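Local structure of extracellular ligand-binding receptor (Sphaerobacter thermophilus, 4ZPJ) at residues Y192-H198 with E249-A255; T310-T315 with A408-R414; F381-P385 with D417-L421. The protein probably serves as the substrate-binding receptor of an ABC transporter, in the leucine-binding protein family, and carries bound zinc ions. One frame throughout, in Å; residues are numbered along the deposited sequence.

Contact 1 lies in the parallel sheet of one lobe, about 25 Å from contact 2 and about 28 Å from contact 3, measured between centres. Its nearest atoms stay about 12 Å from either. Contacts 2 and 3 both use strand 407-418 and reach the same antiparallel sheet; their centres are about 20 Å apart. In contact 2 the strand receives the loop 310-315. In contact 3 the chain has turned off the strand to meet 381-385. Two zinc ions are bound directly at contact 3, by Asp417 and Asp419. A zinc also lies about 6 Å from the side chain of Arg414 in contact 2, and one about 8 Å from that of Arg193 in contact 1.

Contact 1: Y192-H198 with E249-A255; sequences YRRMVLH and EADAVFA
Asp251 faces Arg193 and Arg194 with its carboxylate. OD2 accepts from Arg193 N at 2.8 Å and from Arg194 N at 2.9 Å, the two donors coming from opposite faces of the carboxylate plane. OD1 forms a salt bridge with Arg194 NH2 at 2.9 Å. The guanidinium is turned 70° from the carboxylate; bends at chi2 and chi3 fold the arginine back to reach it. In return, Asp251 N donates to Arg194 O at 2.7 Å. With an alanine here, both arginine backbone N-H groups would probably lose this acceptor, and the Arg194 guanidinium its countercharge. Beside this polar group, Ala252 CB sits over one face of the Tyr192 ring, 3.8 Å from its centroid, toward the CD2-CE2 side. On the same sheet face as Ala252, the Met195 methyl CE (a selenomethionine) reaches Phe254 CB at 3.7 Å. Leu197 CD2 comes to that same CB from farther along. The other face carries Val196, Val253, His198 and Ala255, with Ala255 CB at the edge of the His198 ring. Val196 binds at N to Ala252 O (3.0 Å) and at O to Phe254 N (2.9 Å). Helix 203-218 packs on Met195 and Leu197, helix 237-246 on Val196 and Val253. Neighbouring parallel strands between two helix layers are typical of the alpha/beta lobes of periplasmic binding proteins.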
loop_
_atom_site.group_PDB
_atom_site.type_symbol
_atom_site.label_atom_id
_atom_site.label_comp_id
_atom_site.label_asym_id
_atom_site.label_seq_id
_atom_site.Cartn_x
_atom_site.Cartn_y
_atom_site.Cartn_z
ATOM N N TYR A 192 -3.496 -0.196 25.713
ATOM C CA TYR A 192 -4.105 1.118 25.524
ATOM C C TYR A 192 -5.611 0.998 25.460
ATOM O O TYR A 192 -6.156 0.065 24.875
ATOM C CB TYR A 192 -3.567 1.788 24.231
ATOM C CG TYR A 192 -2.071 1.986 24.192
ATOM C CD1 TYR A 192 -1.304 2.128 25.371
ATOM C CD2 TYR A 192 -1.423 2.088 22.981
ATOM C CE1 TYR A 192 0.089 2.303 25.309
ATOM C CE2 TYR A 192 -0.056 2.253 22.904
ATOM C CZ TYR A 192 0.697 2.361 24.054
ATOM O OH TYR A 192 2.070 2.527 23.899
ATOM N N ARG A 193 -6.295 1.957 26.052
ATOM C CA ARG A 193 -7.743 1.902 26.132
ATOM C C ARG A 193 -8.410 3.080 25.481
ATOM O O ARG A 193 -9.560 2.967 25.036
ATOM C CB ARG A 193 -8.220 1.782 27.596
ATOM C CG ARG A 193 -7.795 0.477 28.253
ATOM C CD ARG A 193 -8.455 -0.705 27.541
ATOM N NE ARG A 193 -8.037 -2.014 28.041
ATOM C CZ ARG A 193 -7.103 -2.817 27.507
ATOM N NH1 ARG A 193 -6.396 -2.490 26.408
ATOM N NH2 ARG A 193 -6.878 -3.992 28.088
ATOM N N ARG A 194 -7.716 4.210 25.448
ATOM C CA ARG A 194 -8.280 5.459 24.965
ATOM C C ARG A 194 -7.264 6.067 24.023
ATOM O O ARG A 194 -6.107 6.245 24.407
ATOM C CB ARG A 194 -8.498 6.357 26.184
ATOM C CG ARG A 194 -9.835 6.169 26.906
ATOM C CD ARG A 194 -9.788 6.219 28.454
ATOM N NE ARG A 194 -9.066 7.334 29.116
ATOM C CZ ARG A 194 -7.834 7.277 29.678
ATOM N NH1 ARG A 194 -7.327 8.373 30.238
ATOM N NH2 ARG A 194 -7.074 6.159 29.680
HETATM N N MSE A 195 -7.630 6.380 22.792
HETATM C CA MSE A 195 -6.629 6.927 21.857
HETATM C C MSE A 195 -7.104 8.159 21.154
HETATM O O MSE A 195 -8.307 8.372 21.054
HETATM C CB MSE A 195 -6.189 5.881 20.836
HETATM C CG MSE A 195 -5.348 4.796 21.511
HETATM SE SE MSE A 195 -4.484 3.553 20.286
HETATM C CE MSE A 195 -3.564 4.860 19.099
ATOM N N VAL A 196 -6.133 8.979 20.727
ATOM C CA VAL A 196 -6.306 10.121 19.838
ATOM C C VAL A 196 -5.834 9.750 18.450
ATOM O O VAL A 196 -4.805 9.054 18.281
ATOM C CB VAL A 196 -5.471 11.331 20.285
ATOM C CG1 VAL A 196 -5.578 12.496 19.310
ATOM C CG2 VAL A 196 -5.947 11.806 21.638
ATOM N N LEU A 197 -6.562 10.237 17.452
ATOM C CA LEU A 197 -6.223 9.989 16.059
ATOM C C LEU A 197 -5.828 11.277 15.365
ATOM O O LEU A 197 -6.430 12.318 15.588
ATOM C CB LEU A 197 -7.425 9.410 15.323
ATOM C CG LEU A 197 -8.096 8.150 15.833
ATOM C CD1 LEU A 197 -9.151 7.686 14.831
ATOM C CD2 LEU A 197 -7.028 7.090 16.019
ATOM N N HIS A 198 -4.858 11.182 14.477
ATOM C CA HIS A 198 -4.437 12.300 13.727
ATOM C C HIS A 198 -4.103 11.928 12.315
ATOM O O HIS A 198 -3.480 10.895 12.094
ATOM C CB HIS A 198 -3.205 12.909 14.400
ATOM C CG HIS A 198 -2.459 13.847 13.530
ATOM N ND1 HIS A 198 -2.955 15.084 13.197
ATOM C CD2 HIS A 198 -1.266 13.730 12.902
ATOM C CE1 HIS A 198 -2.079 15.711 12.442
ATOM N NE2 HIS A 198 -1.055 14.907 12.233
ATOM N N GLU A 249 -6.702 12.863 28.375
ATOM C CA GLU A 249 -7.612 11.764 28.656
ATOM C C GLU A 249 -7.374 10.553 27.741
ATOM O O GLU A 249 -8.324 9.892 27.331
ATOM C CB GLU A 249 -9.058 12.272 28.560
ATOM C CG GLU A 249 -9.422 13.312 29.637
ATOM C CD GLU A 249 -9.319 12.789 31.080
ATOM O OE1 GLU A 249 -8.185 12.615 31.585
ATOM O OE2 GLU A 249 -10.369 12.572 31.732
ATOM N N ALA A 250 -6.117 10.243 27.427
ATOM C CA ALA A 250 -5.829 9.191 26.453
ATOM C C ALA A 250 -4.532 8.503 26.781
ATOM O O ALA A 250 -3.709 9.045 27.501
ATOM C CB ALA A 250 -5.751 9.762 25.051
ATOM N N ASP A 251 -4.351 7.311 26.233
ATOM C CA ASP A 251 -3.139 6.561 26.448
ATOM C C ASP A 251 -2.112 6.668 25.286
ATOM O O ASP A 251 -0.939 6.411 25.523
ATOM C CB ASP A 251 -3.497 5.101 26.710
ATOM C CG ASP A 251 -4.567 4.970 27.778
ATOM O OD1 ASP A 251 -4.330 5.565 28.877
ATOM O OD2 ASP A 251 -5.635 4.303 27.498
ATOM N N ALA A 252 -2.543 7.043 24.079
ATOM C CA ALA A 252 -1.675 6.956 22.869
ATOM C C ALA A 252 -2.276 7.677 21.689
ATOM O O ALA A 252 -3.441 8.000 21.718
ATOM C CB ALA A 252 -1.388 5.498 22.453
ATOM N N VAL A 253 -1.480 7.867 20.646
ATOM C CA VAL A 253 -1.913 8.546 19.447
ATOM C C VAL A 253 -1.634 7.674 18.251
ATOM O O VAL A 253 -0.612 7.081 18.225
ATOM C CB VAL A 253 -1.057 9.821 19.233
ATOM C CG1 VAL A 253 -1.491 10.568 17.979
ATOM C CG2 VAL A 253 -1.187 10.697 20.441
ATOM N N PHE A 254 -2.528 7.616 17.280
ATOM C CA PHE A 254 -2.234 7.044 15.973
ATOM C C PHE A 254 -2.183 8.189 14.961
ATOM O O PHE A 254 -3.076 9.022 14.971
ATOM C CB PHE A 254 -3.302 6.042 15.554
ATOM C CG PHE A 254 -3.251 5.670 14.074
ATOM C CD1 PHE A 254 -2.355 4.713 13.595
ATOM C CD2 PHE A 254 -4.085 6.259 13.177
ATOM C CE1 PHE A 254 -2.287 4.393 12.232
ATOM C CE2 PHE A 254 -4.036 5.949 11.821
ATOM C CZ PHE A 254 -3.151 5.026 11.348
ATOM N N ALA A 255 -1.159 8.235 14.105
ATOM C CA ALA A 255 -1.017 9.272 13.071
ATOM C C ALA A 255 -0.663 8.732 11.669
ATOM O O ALA A 255 0.214 7.829 11.495
ATOM C CB ALA A 255 0.031 10.256 13.483
#

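Contact 2: T310-T315 with A408-R414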
loop_
_atom_site.group_PDB
_atom_site.type_symbol
_atom_site.label_atom_id
_atom_site.label_comp_id
_atom_site.label_asym_id
_atom_site.label_seq_id
_atom_site.Cartn_x
_atom_site.Cartn_y
_atom_site.Cartn_z
ATOM N N THR A 310 8.409 -5.007 4.952
ATOM C CA THR A 310 9.703 -4.424 5.260
ATOM C C THR A 310 10.734 -5.386 4.709
ATOM O O THR A 310 10.554 -6.588 4.829
ATOM C CB THR A 310 9.923 -4.316 6.788
ATOM O OG1 THR A 310 11.270 -3.998 7.077
ATOM C CG2 THR A 310 9.527 -5.666 7.547
ATOM N N ALA A 311 11.818 -4.822 4.139
ATOM C CA ALA A 311 12.977 -5.518 3.675
ATOM C C ALA A 311 13.720 -6.360 4.741
ATOM O O ALA A 311 14.523 -7.286 4.407
ATOM C CB ALA A 311 13.892 -4.519 3.010
ATOM N N TYR A 312 13.431 -6.107 6.014
ATOM C CA TYR A 312 14.035 -6.911 7.102
ATOM C C TYR A 312 13.196 -8.106 7.517
ATOM O O TYR A 312 13.454 -8.693 8.568
ATOM C CB TYR A 312 14.386 -6.028 8.317
ATOM C CG TYR A 312 15.456 -5.003 7.914
ATOM C CD1 TYR A 312 16.849 -5.304 7.975
ATOM C CD2 TYR A 312 15.080 -3.825 7.313
ATOM C CE1 TYR A 312 17.794 -4.382 7.520
ATOM C CE2 TYR A 312 16.013 -2.899 6.867
ATOM C CZ TYR A 312 17.365 -3.184 6.956
ATOM O OH TYR A 312 18.215 -2.230 6.475
ATOM N N ASN A 313 12.213 -8.498 6.700
ATOM C CA ASN A 313 11.387 -9.614 7.076
ATOM C C ASN A 313 12.274 -10.859 7.010
ATOM O O ASN A 313 13.100 -10.982 6.098
ATOM C CB ASN A 313 10.180 -9.715 6.164
ATOM C CG ASN A 313 9.124 -10.657 6.674
ATOM O OD1 ASN A 313 9.060 -10.968 7.859
ATOM N ND2 ASN A 313 8.299 -11.142 5.770
ATOM N N ASP A 314 12.127 -11.766 7.977
ATOM C CA ASP A 314 13.130 -12.810 8.140
ATOM C C ASP A 314 12.636 -14.084 7.503
ATOM O O ASP A 314 12.630 -15.137 8.123
ATOM C CB ASP A 314 13.524 -13.023 9.647
ATOM C CG ASP A 314 12.323 -13.445 10.566
ATOM O OD1 ASP A 314 11.152 -13.168 10.159
ATOM O OD2 ASP A 314 12.533 -13.969 11.736
ATOM N N THR A 315 12.208 -14.005 6.252
ATOM C CA THR A 315 11.709 -15.179 5.548
ATOM C C THR A 315 12.484 -15.325 4.302
ATOM O O THR A 315 12.976 -14.324 3.762
ATOM C CB THR A 315 10.234 -15.055 5.155
ATOM O OG1 THR A 315 10.051 -14.005 4.185
ATOM C CG2 THR A 315 9.341 -14.828 6.434
ATOM N N ALA A 408 15.868 0.641 10.538
ATOM C CA ALA A 408 15.262 -0.557 9.945
ATOM C C ALA A 408 13.900 -0.749 10.557
ATOM O O ALA A 408 13.779 -0.654 11.749
ATOM C CB ALA A 408 16.137 -1.789 10.296
ATOM N N ASN A 409 12.903 -1.118 9.776
ATOM C CA ASN A 409 11.642 -1.643 10.351
ATOM C C ASN A 409 11.723 -3.135 10.631
ATOM O O ASN A 409 11.801 -3.932 9.693
ATOM C CB ASN A 409 10.487 -1.393 9.406
ATOM C CG ASN A 409 10.025 0.033 9.460
ATOM O OD1 ASN A 409 9.471 0.478 10.464
ATOM N ND2 ASN A 409 10.246 0.744 8.403
ATOM N N ILE A 410 11.723 -3.497 11.908
ATOM C CA ILE A 410 11.925 -4.872 12.326
ATOM C C ILE A 410 10.575 -5.502 12.672
ATOM O O ILE A 410 9.725 -4.880 13.360
ATOM C CB ILE A 410 12.914 -4.940 13.507
ATOM C CG1 ILE A 410 14.257 -4.314 13.106
ATOM C CG2 ILE A 410 13.095 -6.383 14.007
ATOM C CD1 ILE A 410 15.066 -5.052 12.056
ATOM N N VAL A 411 10.356 -6.719 12.186
ATOM C CA VAL A 411 9.079 -7.386 12.395
ATOM C C VAL A 411 8.960 -7.954 13.801
ATOM O O VAL A 411 9.808 -8.734 14.216
ATOM C CB VAL A 411 8.859 -8.504 11.387
ATOM C CG1 VAL A 411 7.563 -9.251 11.676
ATOM C CG2 VAL A 411 8.809 -7.926 9.980
ATOM N N VAL A 412 7.923 -7.550 14.540
ATOM C CA VAL A 412 7.702 -8.101 15.891
ATOM C C VAL A 412 6.581 -9.131 15.939
ATOM O O VAL A 412 6.589 -10.027 16.806
ATOM C CB VAL A 412 7.538 -7.030 16.999
ATOM C CG1 VAL A 412 8.729 -6.080 17.038
ATOM C CG2 VAL A 412 6.307 -6.194 16.839
ATOM N N ASP A 413 5.671 -9.059 14.978
ATOM C CA ASP A 413 4.508 -9.885 14.957
ATOM C C ASP A 413 3.859 -9.855 13.571
ATOM O O ASP A 413 4.063 -8.901 12.771
ATOM C CB ASP A 413 3.497 -9.401 15.975
ATOM C CG ASP A 413 2.641 -10.514 16.540
ATOM O OD1 ASP A 413 2.831 -11.706 16.222
ATOM O OD2 ASP A 413 1.787 -10.175 17.377
ATOM N N ARG A 414 3.149 -10.945 13.280
ATOM C CA ARG A 414 2.508 -11.145 12.008
ATOM C C ARG A 414 1.036 -11.407 12.190
ATOM O O ARG A 414 0.660 -12.127 13.105
ATOM C CB ARG A 414 3.096 -12.331 11.388
ATOM C CG ARG A 414 4.389 -12.078 10.665
ATOM C CD ARG A 414 4.886 -13.362 9.974
ATOM N NE ARG A 414 6.224 -12.998 9.574
ATOM C CZ ARG A 414 7.342 -13.332 10.190
ATOM N NH1 ARG A 414 7.342 -14.187 11.233
ATOM N NH2 ARG A 414 8.478 -12.880 9.672
HETATM O O HOH W 1 12.576 -1.236 6.903
HETATM O O HOH W 2 12.303 -8.403 10.836
HETATM O O HOH W 3 6.205 -12.893 6.472
#
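Arg414 NH2 meets Asn313 OD1 and Asp314 OD1, both at the edge of the guanidinium. The bond to Asn313 OD1 is 2.7 Å long. The Asp314 OD1 bond is equally short and is part of a salt bridge; the carboxylate lies nearly coplanar with the guanidinium, 14° apart. The extended chain of Arg414 carries its charged end across to the loop. At the other end of the contact, Thr310 OG1 donates to Asn409 O at 2.7 Å, in the carbonyl plane on a lone pair. With chi1 at 169°, this hydroxyl lies opposite the backbone N, and it also accepts from Tyr312 N in an ST turn. Between these bonds, Thr310 CG2 presses on Val411 CG2 at 3.4 Å, tighter than usual. Ala408 CB sits over one face of the Tyr312 ring, 3.7 Å from its centroid. Ile410 CD1 touches Tyr312 CB.

Waters bridge the two segments. One donates to Thr310 OG1 and accepts from Asn409 N. Another joins Tyr312 O (2.6 Å) to Val411 N (2.9 Å). A type I turn from Thr310 to Asn313 shapes the loop, and Asn313 ND2 is held by Pro377 O. Thr315 then N-caps helix 316-328, its OG1 accepting from Ser318 N. The positive charge beside the carboxylate would tend to keep Asp314 ionised, while Asn313 OD1 shares the same NH2.

Contact 3: F381-P385 with D417-L421. With ZN (zinc ion), chain D; ZN (zinc ion), chain C.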
loop_
_atom_site.group_PDB
_atom_site.type_symbol
_atom_site.label_atom_id
_atom_site.label_comp_id
_atom_site.label_asym_id
_atom_site.label_seq_id
_atom_site.Cartn_x
_atom_site.Cartn_y
_atom_site.Cartn_z
ATOM N N PHE A 381 -0.336 -14.657 -0.003
ATOM C CA PHE A 381 -1.147 -13.717 -0.659
ATOM C C PHE A 381 -2.158 -14.499 -1.462
ATOM O O PHE A 381 -1.809 -15.470 -2.224
ATOM C CB PHE A 381 -0.353 -12.799 -1.590
ATOM C CG PHE A 381 -1.230 -11.802 -2.340
ATOM C CD1 PHE A 381 -1.910 -12.183 -3.471
ATOM C CD2 PHE A 381 -1.418 -10.500 -1.850
ATOM C CE1 PHE A 381 -2.750 -11.278 -4.142
ATOM C CE2 PHE A 381 -2.228 -9.594 -2.487
ATOM C CZ PHE A 381 -2.894 -9.983 -3.664
ATOM N N ARG A 382 -3.406 -14.022 -1.319
ATOM C CA ARG A 382 -4.481 -14.385 -2.185
ATOM C C ARG A 382 -5.495 -13.251 -2.225
ATOM O O ARG A 382 -5.347 -12.240 -1.534
ATOM C CB ARG A 382 -5.108 -15.673 -1.701
ATOM C CG ARG A 382 -5.711 -15.609 -0.350
ATOM C CD ARG A 382 -6.136 -16.996 0.086
ATOM N NE ARG A 382 -6.492 -16.966 1.505
ATOM C CZ ARG A 382 -7.703 -16.676 1.981
ATOM N NH1 ARG A 382 -8.738 -16.415 1.159
ATOM N NH2 ARG A 382 -7.868 -16.656 3.311
ATOM N N PHE A 383 -6.527 -13.440 -3.047
ATOM C CA PHE A 383 -7.566 -12.428 -3.267
ATOM C C PHE A 383 -8.796 -12.826 -2.499
ATOM O O PHE A 383 -9.149 -13.959 -2.487
ATOM C CB PHE A 383 -7.958 -12.363 -4.733
ATOM C CG PHE A 383 -6.953 -11.607 -5.614
ATOM C CD1 PHE A 383 -6.692 -10.260 -5.393
ATOM C CD2 PHE A 383 -6.328 -12.230 -6.699
ATOM C CE1 PHE A 383 -5.810 -9.560 -6.218
ATOM C CE2 PHE A 383 -5.461 -11.518 -7.541
ATOM C CZ PHE A 383 -5.158 -10.221 -7.262
ATOM N N HIS A 384 -9.497 -11.861 -1.913
ATOM C CA HIS A 384 -10.804 -12.183 -1.379
ATOM C C HIS A 384 -11.745 -12.587 -2.531
ATOM O O HIS A 384 -11.815 -11.914 -3.588
ATOM C CB HIS A 384 -11.349 -10.972 -0.618
ATOM C CG HIS A 384 -12.416 -11.330 0.350
ATOM N ND1 HIS A 384 -13.734 -11.465 -0.018
ATOM C CD2 HIS A 384 -12.350 -11.683 1.658
ATOM C CE1 HIS A 384 -14.440 -11.866 1.029
ATOM N NE2 HIS A 384 -13.617 -12.033 2.054
ATOM N N PRO A 385 -12.490 -13.677 -2.343
ATOM C CA PRO A 385 -13.343 -14.123 -3.448
ATOM C C PRO A 385 -14.495 -13.154 -3.781
ATOM O O PRO A 385 -15.066 -13.252 -4.836
ATOM C CB PRO A 385 -13.907 -15.485 -2.967
ATOM C CG PRO A 385 -13.606 -15.549 -1.524
ATOM C CD PRO A 385 -12.651 -14.480 -1.115
ATOM N N ASP A 417 -3.691 -13.546 6.761
ATOM C CA ASP A 417 -5.039 -13.628 6.212
ATOM C C ASP A 417 -5.910 -12.460 6.656
ATOM O O ASP A 417 -7.088 -12.591 6.961
ATOM C CB ASP A 417 -5.674 -14.954 6.564
ATOM C CG ASP A 417 -4.788 -16.155 6.130
ATOM O OD1 ASP A 417 -4.810 -16.623 5.003
ATOM O OD2 ASP A 417 -4.128 -16.720 6.985
ATOM N N PHE A 418 -5.313 -11.295 6.647
ATOM C CA PHE A 418 -6.040 -10.105 6.954
ATOM C C PHE A 418 -6.646 -9.502 5.668
ATOM O O PHE A 418 -5.928 -9.078 4.758
ATOM C CB PHE A 418 -5.144 -9.147 7.653
ATOM C CG PHE A 418 -5.902 -8.102 8.434
ATOM C CD1 PHE A 418 -6.492 -8.422 9.659
ATOM C CD2 PHE A 418 -6.052 -6.838 7.920
ATOM C CE1 PHE A 418 -7.177 -7.453 10.352
ATOM C CE2 PHE A 418 -6.780 -5.872 8.585
ATOM C CZ PHE A 418 -7.320 -6.165 9.803
ATOM N N ASP A 419 -7.974 -9.489 5.592
ATOM C CA ASP A 419 -8.646 -9.024 4.394
ATOM C C ASP A 419 -9.075 -7.562 4.458
ATOM O O ASP A 419 -8.916 -6.909 5.501
ATOM C CB ASP A 419 -9.824 -9.911 4.025
ATOM C CG ASP A 419 -10.915 -9.952 5.066
ATOM O OD1 ASP A 419 -11.302 -8.924 5.672
ATOM O OD2 ASP A 419 -11.431 -11.075 5.245
ATOM N N ASP A 420 -9.618 -7.065 3.357
ATOM C CA ASP A 420 -9.974 -5.652 3.261
ATOM C C ASP A 420 -11.418 -5.363 3.725
ATOM O O ASP A 420 -11.978 -4.322 3.457
ATOM C CB ASP A 420 -9.693 -5.104 1.839
ATOM C CG ASP A 420 -10.488 -5.807 0.760
ATOM O OD1 ASP A 420 -11.028 -6.906 1.012
ATOM O OD2 ASP A 420 -10.538 -5.280 -0.375
ATOM N N LEU A 421 -12.016 -6.272 4.467
ATOM C CA LEU A 421 -13.388 -6.102 4.833
ATOM C C LEU A 421 -13.548 -6.097 6.323
ATOM O O LEU A 421 -14.652 -6.007 6.781
ATOM C CB LEU A 421 -14.200 -7.257 4.286
ATOM C CG LEU A 421 -14.312 -7.429 2.778
ATOM C CD1 LEU A 421 -14.947 -8.790 2.490
ATOM C CD2 LEU A 421 -15.175 -6.314 2.244
HETATM ZN ZN ZN D . -3.230 -17.828 4.963
HETATM ZN ZN ZN C . -12.783 -11.581 6.794
#
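Two zinc-binding aspartates, Asp417 and Asp419, meet Arg382 and His384 where the chain leaves strand 407-418. Asp417 holds one zinc ion with both oxygens, OD1 at 2.0 Å and OD2 at 2.5 Å. Arg382 NH2 comes to Asp417 OD1 with the edge of its guanidinium, making a weak hydrogen bond of 3.5 Å within a salt bridge. Metal and arginine thus share that oxygen and probably stabilise its charge. Asp417 and Phe418 face Thr392 in a G1 beta bulge, and the chain turns a corner here. Asp419 forms an Asx turn: its OD1 accepts from Leu421 N at 3.0 Å, from above the carboxylate plane. Its OD2 binds the second zinc ion at 2.1 Å. Each zinc has further ligands outside the two segments. The same OD2 lies at the edge of the His384 ring, 3.8 Å from CD2, with ring and carboxylate planes 85° apart. Leu421 CD1 covers one face of that ring, 3.6 Å from its centroid, and Pro385 CD lies over the opposite face. His384 CG stands opposite the backbone N (chi1 -159°), which swings the imidazole out between these groups. His384 ND1 accepts from Glu386 N, which probably helps hold the ring's rotation.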